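Local coordinates for aspartate aminotransferase (Plasmodium falciparum, PDB 3K7Y), which probably catalyses the pyridoxal-phosphate-dependent exchange of an amino group between L-aspartate and 2-oxoglutarate, yielding oxaloacetate and L-glutamate, and works as a homodimer, at residues 179-184 and 189-194; 334-337 and 342-345; 61-66 and 293-298. All blocks are in the same frame, centred on the assembly; numbering follows the deposited sequence.

Contact 1 of 3, residues 179-184 and 189-194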
loop_
_atom_site.group_PDB
_atom_site.type_symbol
_atom_site.label_atom_id
_atom_site.label_comp_id
_atom_site.label_asym_id
_atom_site.label_seq_id
_atom_site.Cartn_x
_atom_site.Cartn_y
_atom_site.Cartn_z
ATOM N N LEU A 179 -20.357 -3.685 -10.248
ATOM C CA LEU A 179 -21.462 -2.753 -10.259
ATOM C C LEU A 179 -21.173 -1.582 -9.359
ATOM O O LEU A 179 -20.709 -1.742 -8.204
ATOM C CB LEU A 179 -22.763 -3.420 -9.815
ATOM C CG LEU A 179 -23.391 -4.409 -10.790
ATOM C CD1 LEU A 179 -24.595 -5.094 -10.175
ATOM C CD2 LEU A 179 -23.771 -3.753 -12.127
ATOM N N GLN A 180 -21.441 -0.405 -9.915
ATOM C CA GLN A 180 -21.547 0.828 -9.155
ATOM C C GLN A 180 -23.033 1.125 -9.108
ATOM O O GLN A 180 -23.640 1.467 -10.129
ATOM C CB GLN A 180 -20.825 1.976 -9.855
ATOM C CG GLN A 180 -19.368 1.800 -10.066
ATOM C CD GLN A 180 -18.737 3.065 -10.605
ATOM O OE1 GLN A 180 -18.222 3.091 -11.727
ATOM N NE2 GLN A 180 -18.773 4.135 -9.804
ATOM N N ILE A 181 -23.612 0.972 -7.927
ATOM C CA ILE A 181 -25.049 1.058 -7.762
ATOM C C ILE A 181 -25.505 2.451 -7.381
ATOM O O ILE A 181 -26.695 2.764 -7.467
ATOM C CB ILE A 181 -25.510 0.115 -6.679
ATOM C CG1 ILE A 181 -24.868 0.494 -5.347
ATOM C CG2 ILE A 181 -25.183 -1.307 -7.071
ATOM C CD1 ILE A 181 -25.249 -0.396 -4.238
ATOM N N SER A 182 -24.563 3.284 -6.951
ATOM C CA SER A 182 -24.871 4.611 -6.453
ATOM C C SER A 182 -23.688 5.514 -6.735
ATOM O O SER A 182 -22.564 5.044 -6.815
ATOM C CB SER A 182 -25.172 4.547 -4.953
ATOM O OG SER A 182 -25.520 5.819 -4.432
ATOM N N CYS A 183 -23.965 6.803 -6.912
ATOM C CA CYS A 183 -22.951 7.826 -7.204
ATOM C C CYS A 183 -22.009 7.500 -8.360
ATOM O O CYS A 183 -20.839 7.884 -8.342
ATOM C CB CYS A 183 -22.162 8.159 -5.944
ATOM S SG CYS A 183 -23.240 8.789 -4.671
ATOM N N TYR A 184 -22.544 6.815 -9.367
ATOM C CA TYR A 184 -21.777 6.287 -10.482
ATOM C C TYR A 184 -20.699 7.244 -10.965
ATOM O O TYR A 184 -20.943 8.437 -11.151
ATOM C CB TYR A 184 -22.717 5.953 -11.631
ATOM C CG TYR A 184 -22.164 4.959 -12.614
ATOM C CD1 TYR A 184 -21.136 5.305 -13.495
ATOM C CD2 TYR A 184 -22.675 3.660 -12.679
ATOM C CE1 TYR A 184 -20.629 4.378 -14.417
ATOM C CE2 TYR A 184 -22.174 2.716 -13.610
ATOM C CZ TYR A 184 -21.157 3.087 -14.473
ATOM O OH TYR A 184 -20.668 2.164 -15.377
ATOM N N VAL A 189 -25.394 8.521 -11.934
ATOM C CA VAL A 189 -26.776 8.055 -11.991
ATOM C C VAL A 189 -26.879 6.798 -11.125
ATOM O O VAL A 189 -26.178 5.831 -11.392
ATOM C CB VAL A 189 -27.162 7.702 -13.473
ATOM C CG1 VAL A 189 -28.554 7.158 -13.562
ATOM C CG2 VAL A 189 -27.038 8.910 -14.391
ATOM N N ASN A 190 -27.717 6.813 -10.087
ATOM C CA ASN A 190 -27.908 5.617 -9.225
ATOM C C ASN A 190 -29.111 4.747 -9.621
ATOM O O ASN A 190 -30.067 5.244 -10.218
ATOM C CB ASN A 190 -27.910 5.938 -7.706
ATOM C CG ASN A 190 -28.196 7.415 -7.382
ATOM O OD1 ASN A 190 -27.881 8.313 -8.163
ATOM N ND2 ASN A 190 -28.774 7.663 -6.209
ATOM N N ILE A 191 -29.048 3.451 -9.304
ATOM C CA ILE A 191 -30.117 2.485 -9.633
ATOM C C ILE A 191 -31.356 2.673 -8.740
ATOM O O ILE A 191 -31.261 2.495 -7.527
ATOM C CB ILE A 191 -29.603 1.015 -9.491
ATOM C CG1 ILE A 191 -28.452 0.748 -10.465
ATOM C CG2 ILE A 191 -30.738 -0.004 -9.703
ATOM C CD1 ILE A 191 -27.601 -0.452 -10.122
ATOM N N GLU A 192 -32.503 3.022 -9.331
ATOM C CA GLU A 192 -33.759 3.221 -8.574
ATOM C C GLU A 192 -34.279 1.921 -7.922
ATOM O O GLU A 192 -34.184 0.841 -8.520
ATOM C CB GLU A 192 -34.845 3.784 -9.495
ATOM C CG GLU A 192 -34.449 5.030 -10.279
ATOM C CD GLU A 192 -35.384 5.316 -11.455
ATOM O OE1 GLU A 192 -35.985 4.364 -12.008
ATOM O OE2 GLU A 192 -35.505 6.502 -11.833
ATOM N N GLU A 193 -34.848 2.010 -6.721
ATOM C CA GLU A 193 -35.344 0.797 -6.056
ATOM C C GLU A 193 -36.376 0.061 -6.895
ATOM O O GLU A 193 -36.520 -1.157 -6.755
ATOM C CB GLU A 193 -35.963 1.073 -4.682
ATOM C CG GLU A 193 -35.327 2.181 -3.874
ATOM C CD GLU A 193 -35.976 2.344 -2.506
ATOM O OE1 GLU A 193 -36.787 1.465 -2.096
ATOM O OE2 GLU A 193 -35.660 3.358 -1.839
ATOM N N LYS A 194 -37.103 0.795 -7.742
ATOM C CA LYS A 194 -38.102 0.192 -8.633
ATOM C C LYS A 194 -37.589 -1.134 -9.215
ATOM O O LYS A 194 -38.371 -2.073 -9.415
ATOM C CB LYS A 194 -38.479 1.132 -9.790
ATOM C CG LYS A 194 -38.672 2.583 -9.425
ATOM C CD LYS A 194 -39.192 3.377 -10.616
ATOM C CE LYS A 194 -39.583 4.798 -10.184
ATOM N NZ LYS A 194 -40.045 5.620 -11.332
#
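Ile-191 N donates to Ile-181 O at 3.1 Å, with an N-H...O angle of 166°, and this nearly straight backbone bond is the polar tie between 179-184 and 189-194. The same carbonyl oxygen also lies against the side chain of Asn-190, just before the donor, with Asn-190 CB 3.4 Å from Ile-181 O.

The apolar contact flanks that bond. The two isoleucine side chains run at about a right angle, and the CD1 methyl of Ile-191 lies against CA, CB and CG2 of Ile-181. Its nearest approach is to the backbone, Ile-191 CD1 to Ile-181 CA at 3.8 Å. CG1 of Ile-181, placed between its own N and C by a chi1 of 61°, is turned elsewhere. Beyond, Leu-230 of helix 229-235 and Phe-212 of strand 209-214 pack on Ile-181.

Side chain meets main chain at the other end. Asn-190 CB rests 3.5 Å from Ser-182 CA, and Tyr-184 CB comes 3.5 Å from Val-189 O. From there the tyrosine ring leads away, and its OH is hydrogen-bonded to Pro-130 O and Thr-128 OG1.

Gln-180 belongs to the pyridoxal-phosphate pocket, as does Asn-185 in the loop between the two segments. One buried backbone bond beside an isoleucine pair therefore closes a loop that contributes both residues to the cofactor site.

Contact 2 of 3, residues 334-337 and 342-345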
loop_
_atom_site.group_PDB
_atom_site.type_symbol
_atom_site.label_atom_id
_atom_site.label_comp_id
_atom_site.label_asym_id
_atom_site.label_seq_id
_atom_site.Cartn_x
_atom_site.Cartn_y
_atom_site.Cartn_z
ATOM N N THR A 334 -30.478 29.813 -18.139
ATOM C CA THR A 334 -30.491 31.269 -18.304
ATOM C C THR A 334 -29.515 31.728 -19.377
ATOM O O THR A 334 -29.938 32.092 -20.464
ATOM C CB THR A 334 -30.218 32.020 -16.981
ATOM O OG1 THR A 334 -31.287 31.762 -16.067
ATOM C CG2 THR A 334 -30.121 33.527 -17.214
ATOM N N TYR A 335 -28.215 31.703 -19.092
ATOM C CA TYR A 335 -27.221 32.258 -20.026
ATOM C C TYR A 335 -27.406 31.766 -21.436
ATOM O O TYR A 335 -27.192 32.504 -22.396
ATOM C CB TYR A 335 -25.808 31.956 -19.561
ATOM C CG TYR A 335 -25.422 32.859 -18.448
ATOM C CD1 TYR A 335 -24.729 34.039 -18.695
ATOM C CD2 TYR A 335 -25.801 32.570 -17.146
ATOM C CE1 TYR A 335 -24.397 34.897 -17.657
ATOM C CE2 TYR A 335 -25.480 33.413 -16.107
ATOM C CZ TYR A 335 -24.778 34.572 -16.365
ATOM O OH TYR A 335 -24.456 35.389 -15.319
ATOM N N GLN A 336 -27.801 30.504 -21.532
ATOM C CA GLN A 336 -28.290 29.900 -22.754
ATOM C C GLN A 336 -29.085 30.865 -23.655
ATOM O O GLN A 336 -28.838 30.910 -24.856
ATOM C CB GLN A 336 -29.162 28.712 -22.379
ATOM C CG GLN A 336 -29.352 27.735 -23.492
ATOM C CD GLN A 336 -30.429 26.729 -23.213
ATOM O OE1 GLN A 336 -30.245 25.546 -23.483
ATOM N NE2 GLN A 336 -31.567 27.185 -22.683
ATOM N N LYS A 337 -30.023 31.618 -23.059
ATOM C CA LYS A 337 -30.875 32.604 -23.749
ATOM C C LYS A 337 -30.097 33.694 -24.491
ATOM O O LYS A 337 -30.505 34.137 -25.570
ATOM C CB LYS A 337 -31.790 33.323 -22.750
ATOM C CG LYS A 337 -32.917 32.524 -22.121
ATOM C CD LYS A 337 -33.634 33.395 -21.077
ATOM C CE LYS A 337 -34.086 32.596 -19.853
ATOM N NZ LYS A 337 -34.087 33.454 -18.628
ATOM N N ASN A 342 -30.921 26.095 -27.316
ATOM C CA ASN A 342 -32.199 25.388 -27.109
ATOM C C ASN A 342 -32.057 23.990 -26.496
ATOM O O ASN A 342 -32.729 23.045 -26.930
ATOM C CB ASN A 342 -32.935 25.277 -28.452
ATOM C CG ASN A 342 -32.039 24.706 -29.579
ATOM O OD1 ASN A 342 -30.829 25.019 -29.669
ATOM N ND2 ASN A 342 -32.638 23.873 -30.445
ATOM N N TYR A 343 -31.188 23.872 -25.489
ATOM C CA TYR A 343 -30.888 22.594 -24.826
ATOM C C TYR A 343 -31.715 22.378 -23.564
ATOM O O TYR A 343 -31.929 23.300 -22.788
ATOM C CB TYR A 343 -29.412 22.532 -24.432
ATOM C CG TYR A 343 -28.442 22.562 -25.582
ATOM C CD1 TYR A 343 -28.219 21.423 -26.372
ATOM C CD2 TYR A 343 -27.719 23.722 -25.875
ATOM C CE1 TYR A 343 -27.311 21.446 -27.438
ATOM C CE2 TYR A 343 -26.803 23.755 -26.936
ATOM C CZ TYR A 343 -26.608 22.613 -27.710
ATOM O OH TYR A 343 -25.717 22.650 -28.755
ATOM N N ASP A 344 -32.157 21.151 -23.337
ATOM C CA ASP A 344 -32.840 20.851 -22.087
ATOM C C ASP A 344 -31.814 20.502 -20.996
ATOM O O ASP A 344 -31.254 19.395 -20.973
ATOM C CB ASP A 344 -33.888 19.738 -22.268
ATOM C CG ASP A 344 -34.767 19.550 -21.037
ATOM O OD1 ASP A 344 -34.666 20.368 -20.098
ATOM O OD2 ASP A 344 -35.559 18.583 -21.011
ATOM N N TRP A 345 -31.572 21.460 -20.101
ATOM C CA TRP A 345 -30.631 21.259 -19.007
ATOM C C TRP A 345 -31.275 20.619 -17.783
ATOM O O TRP A 345 -30.579 20.314 -16.813
ATOM C CB TRP A 345 -29.975 22.577 -18.601
ATOM C CG TRP A 345 -29.161 23.198 -19.682
ATOM C CD1 TRP A 345 -29.497 24.295 -20.431
ATOM C CD2 TRP A 345 -27.868 22.774 -20.148
ATOM N NE1 TRP A 345 -28.497 24.580 -21.330
ATOM C CE2 TRP A 345 -27.487 23.663 -21.181
ATOM C CE3 TRP A 345 -26.996 21.728 -19.796
ATOM C CZ2 TRP A 345 -26.268 23.539 -21.867
ATOM C CZ3 TRP A 345 -25.786 21.607 -20.476
ATOM C CH2 TRP A 345 -25.435 22.509 -21.504
#
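Gln-336 reaches across to Tyr-343 and Trp-345 with its amide oxygen. Tyr-343 N donates to Gln-336 OE1 at 2.8 Å, but the bond is bent, with an N-H...O angle of 138°. The donor also stands above the plane of the side-chain carbonyl, off the lone pairs. On the same residue Tyr-343 CB lies beside Gln-336 OE1, and the oxygen is at the edge of the phenol ring, near its plane. Trp-345 NE1 is a further close neighbour, 2.9 Å from Gln-336 OE1, and the amide and indole planes are turned 46° apart. The stem of the glutamine meets the indole as well: Gln-336 CG lies in the ring plane, 3.9 Å from Trp-345 NE1.

What brings the oxygen there is a stretched side chain. With CG anti to the backbone N (chi1 -160°) and the chain extended beyond it, Gln-336, just past helix 304-335, extends toward the 342-345 loop. Its other amide atom, NE2, makes a weak hydrogen bond back to Glu-333 O, in the last turn of helix 304-335.

Tyr-343 CB also sits over one face of the indole, toward the rim. Further out, Phe-329 and Leu-332 of helix 304-335 pack against Trp-345, Leu-360 touches Tyr-343, and Leu-402 of helix 390-403 meets both aromatic residues. This reversal thus joins the long helix 304-335 to the chain that goes on to strand 355-357, beside the C-terminal helix. It is structural packing far from the cofactor, in what corresponds to the small domain of aspartate aminotransferases.

Contact 3 of 3, residues 61-66 and 293-298; sequences ENYKEK and TNRILC
Arg-295 lays its guanidinium flat on the ring of Tyr-63, the planes 9° apart and the centres separated by 4.2 Å. The two side chains run past one another in opposite directions, and the arginine follows the phenol along its length: CB and CG lie near the outer part of the ring, CD stands over its face 3.7 Å from the Tyr-63 centroid as a CH-pi contact, and the guanidinium ends above the root of the tyrosine, where Arg-295 NH1 is 3.4 Å from Tyr-63 CB. The opposite ring face has Asn-62 CB toward its rim.

The guanidinium edge does the polar work. Arg-295 NH1 and NH2 grip Glu-65 O end-on in two hydrogen bonds of 2.8 Å, both bent (141° and 142° at the hydrogens); NH1 comes nearly along the C=O axis, NH2 more tilted.

Next along, Lys-66 sends its NZ to a salt bridge with Asp-56 of the second subunit. The stack and the paired bonds together join helix 291-302 to the segment following helix 50-62, at the dimer interface typical of aspartate aminotransferases and shortly before Tyr-68, a pyridoxal-phosphate-binding residue, consistent with reaching the second subunit's cofactor.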
loop_
_atom_site.group_PDB
_atom_site.type_symbol
_atom_site.label_atom_id
_atom_site.label_comp_id
_atom_site.label_asym_id
_atom_site.label_seq_id
_atom_site.Cartn_x
_atom_site.Cartn_y
_atom_site.Cartn_z
ATOM N N GLU A 61 -3.300 10.106 21.189
ATOM C CA GLU A 61 -3.489 10.182 22.635
ATOM C C GLU A 61 -3.563 8.803 23.262
ATOM O O GLU A 61 -3.191 8.623 24.422
ATOM C CB GLU A 61 -4.775 10.943 22.967
ATOM C CG GLU A 61 -4.576 12.244 23.739
ATOM C CD GLU A 61 -3.669 13.244 23.027
ATOM O OE1 GLU A 61 -2.745 13.763 23.695
ATOM O OE2 GLU A 61 -3.875 13.510 21.817
ATOM N N ASN A 62 -4.045 7.837 22.490
ATOM C CA ASN A 62 -4.388 6.530 23.028
ATOM C C ASN A 62 -3.398 5.452 22.641
ATOM O O ASN A 62 -3.504 4.297 23.073
ATOM C CB ASN A 62 -5.795 6.158 22.576
ATOM C CG ASN A 62 -6.843 7.100 23.131
ATOM O OD1 ASN A 62 -6.704 8.324 23.051
ATOM N ND2 ASN A 62 -7.892 6.534 23.722
ATOM N N TYR A 63 -2.418 5.855 21.841
ATOM C CA TYR A 63 -1.533 4.918 21.189
ATOM C C TYR A 63 -0.105 5.442 21.173
ATOM O O TYR A 63 0.136 6.584 20.775
ATOM C CB TYR A 63 -2.002 4.710 19.757
ATOM C CG TYR A 63 -3.395 4.115 19.589
ATOM C CD1 TYR A 63 -3.673 2.804 19.992
ATOM C CD2 TYR A 63 -4.420 4.846 18.977
ATOM C CE1 TYR A 63 -4.936 2.248 19.808
ATOM C CE2 TYR A 63 -5.687 4.299 18.793
ATOM C CZ TYR A 63 -5.933 3.002 19.211
ATOM O OH TYR A 63 -7.177 2.454 19.026
ATOM N N LYS A 64 0.839 4.604 21.592
ATOM C CA LYS A 64 2.248 4.983 21.598
ATOM C C LYS A 64 3.126 4.000 20.814
ATOM O O LYS A 64 4.101 4.391 20.168
ATOM C CB LYS A 64 2.765 5.206 23.035
ATOM C CG LYS A 64 2.361 4.142 24.082
ATOM C CD LYS A 64 1.044 4.490 24.824
ATOM C CE LYS A 64 0.338 3.226 25.353
ATOM N NZ LYS A 64 -0.024 2.235 24.261
ATOM N N GLU A 65 2.766 2.725 20.866
ATOM C CA GLU A 65 3.420 1.689 20.068
ATOM C C GLU A 65 2.878 1.640 18.638
ATOM O O GLU A 65 1.711 1.963 18.405
ATOM C CB GLU A 65 3.164 0.342 20.707
ATOM C CG GLU A 65 4.130 -0.041 21.781
ATOM C CD GLU A 65 3.955 -1.497 22.189
ATOM O OE1 GLU A 65 3.202 -2.236 21.503
ATOM O OE2 GLU A 65 4.573 -1.904 23.200
ATOM N N LYS A 66 3.714 1.218 17.687
ATOM C CA LYS A 66 3.280 1.052 16.288
ATOM C C LYS A 66 3.633 -0.321 15.691
ATOM O O LYS A 66 4.595 -0.439 14.947
ATOM C CB LYS A 66 3.840 2.178 15.422
ATOM C CG LYS A 66 3.424 3.557 15.885
ATOM C CD LYS A 66 4.090 4.658 15.073
ATOM C CE LYS A 66 4.061 5.988 15.827
ATOM N NZ LYS A 66 4.612 7.126 15.030
ATOM N N THR A 293 -3.844 4.669 9.819
ATOM C CA THR A 293 -5.122 4.889 9.175
ATOM C C THR A 293 -6.126 3.880 9.704
ATOM O O THR A 293 -7.309 4.142 9.734
ATOM C CB THR A 293 -5.023 4.983 7.622
ATOM O OG1 THR A 293 -4.671 3.717 7.069
ATOM C CG2 THR A 293 -3.943 5.983 7.219
ATOM N N ASN A 294 -5.640 2.747 10.192
ATOM C CA ASN A 294 -6.518 1.807 10.871
ATOM C C ASN A 294 -7.078 2.409 12.136
ATOM O O ASN A 294 -8.284 2.421 12.335
ATOM C CB ASN A 294 -5.789 0.516 11.215
ATOM C CG ASN A 294 -6.657 -0.447 11.998
ATOM O OD1 ASN A 294 -7.126 -0.128 13.092
ATOM N ND2 ASN A 294 -6.873 -1.638 11.441
ATOM N N ARG A 295 -6.185 2.894 12.991
ATOM C CA ARG A 295 -6.562 3.572 14.238
ATOM C C ARG A 295 -7.498 4.787 14.038
ATOM O O ARG A 295 -8.542 4.857 14.681
ATOM C CB ARG A 295 -5.313 3.960 15.040
ATOM C CG ARG A 295 -4.509 2.757 15.561
ATOM C CD ARG A 295 -3.120 3.150 16.081
ATOM N NE ARG A 295 -2.538 2.093 16.911
ATOM C CZ ARG A 295 -1.310 2.114 17.429
ATOM N NH1 ARG A 295 -0.496 3.136 17.208
ATOM N NH2 ARG A 295 -0.891 1.098 18.174
ATOM N N ILE A 296 -7.158 5.723 13.144
ATOM C CA ILE A 296 -8.036 6.885 12.868
ATOM C C ILE A 296 -9.470 6.454 12.627
ATOM O O ILE A 296 -10.397 7.087 13.120
ATOM C CB ILE A 296 -7.604 7.697 11.617
ATOM C CG1 ILE A 296 -6.089 7.948 11.602
ATOM C CG2 ILE A 296 -8.393 9.013 11.500
ATOM C CD1 ILE A 296 -5.537 8.692 12.833
ATOM N N LEU A 297 -9.643 5.374 11.867
ATOM C CA LEU A 297 -10.962 4.887 11.483
ATOM C C LEU A 297 -11.762 4.290 12.638
ATOM O O LEU A 297 -12.909 4.673 12.878
ATOM C CB LEU A 297 -10.841 3.884 10.343
ATOM C CG LEU A 297 -11.904 4.166 9.284
ATOM C CD1 LEU A 297 -11.308 4.054 7.887
ATOM C CD2 LEU A 297 -13.159 3.306 9.473
ATOM N N CYS A 298 -11.157 3.342 13.343
ATOM C CA CYS A 298 -11.759 2.776 14.547
ATOM C C CYS A 298 -12.205 3.841 15.554
ATOM O O CYS A 298 -13.329 3.786 16.039
ATOM C CB CYS A 298 -10.791 1.808 15.207
ATOM S SG CYS A 298 -10.343 0.494 14.120
#

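How the contacts relate
The three contacts are well separated, and none touches another. The centres of contacts 1 and 2 are about 28 Å apart. Those of contacts 1 and 3 are about 34 Å apart, and those of contacts 2 and 3 about 52 Å. Contact 3 spans more than half of the chain, and contact 1 is nested inside the long loop it closes. Contact 2 comes afterwards, at the far end of helix 304-335, which follows helix 291-302 of contact 3. Contact 1 sits at the end of strand 176-179 of the large mixed sheet, beside the cofactor pocket. Contact 3 lies across the chain's centre from both others, at the subunit boundary. Together they sample the cofactor-binding core, the dimer interface and an outlying helix end.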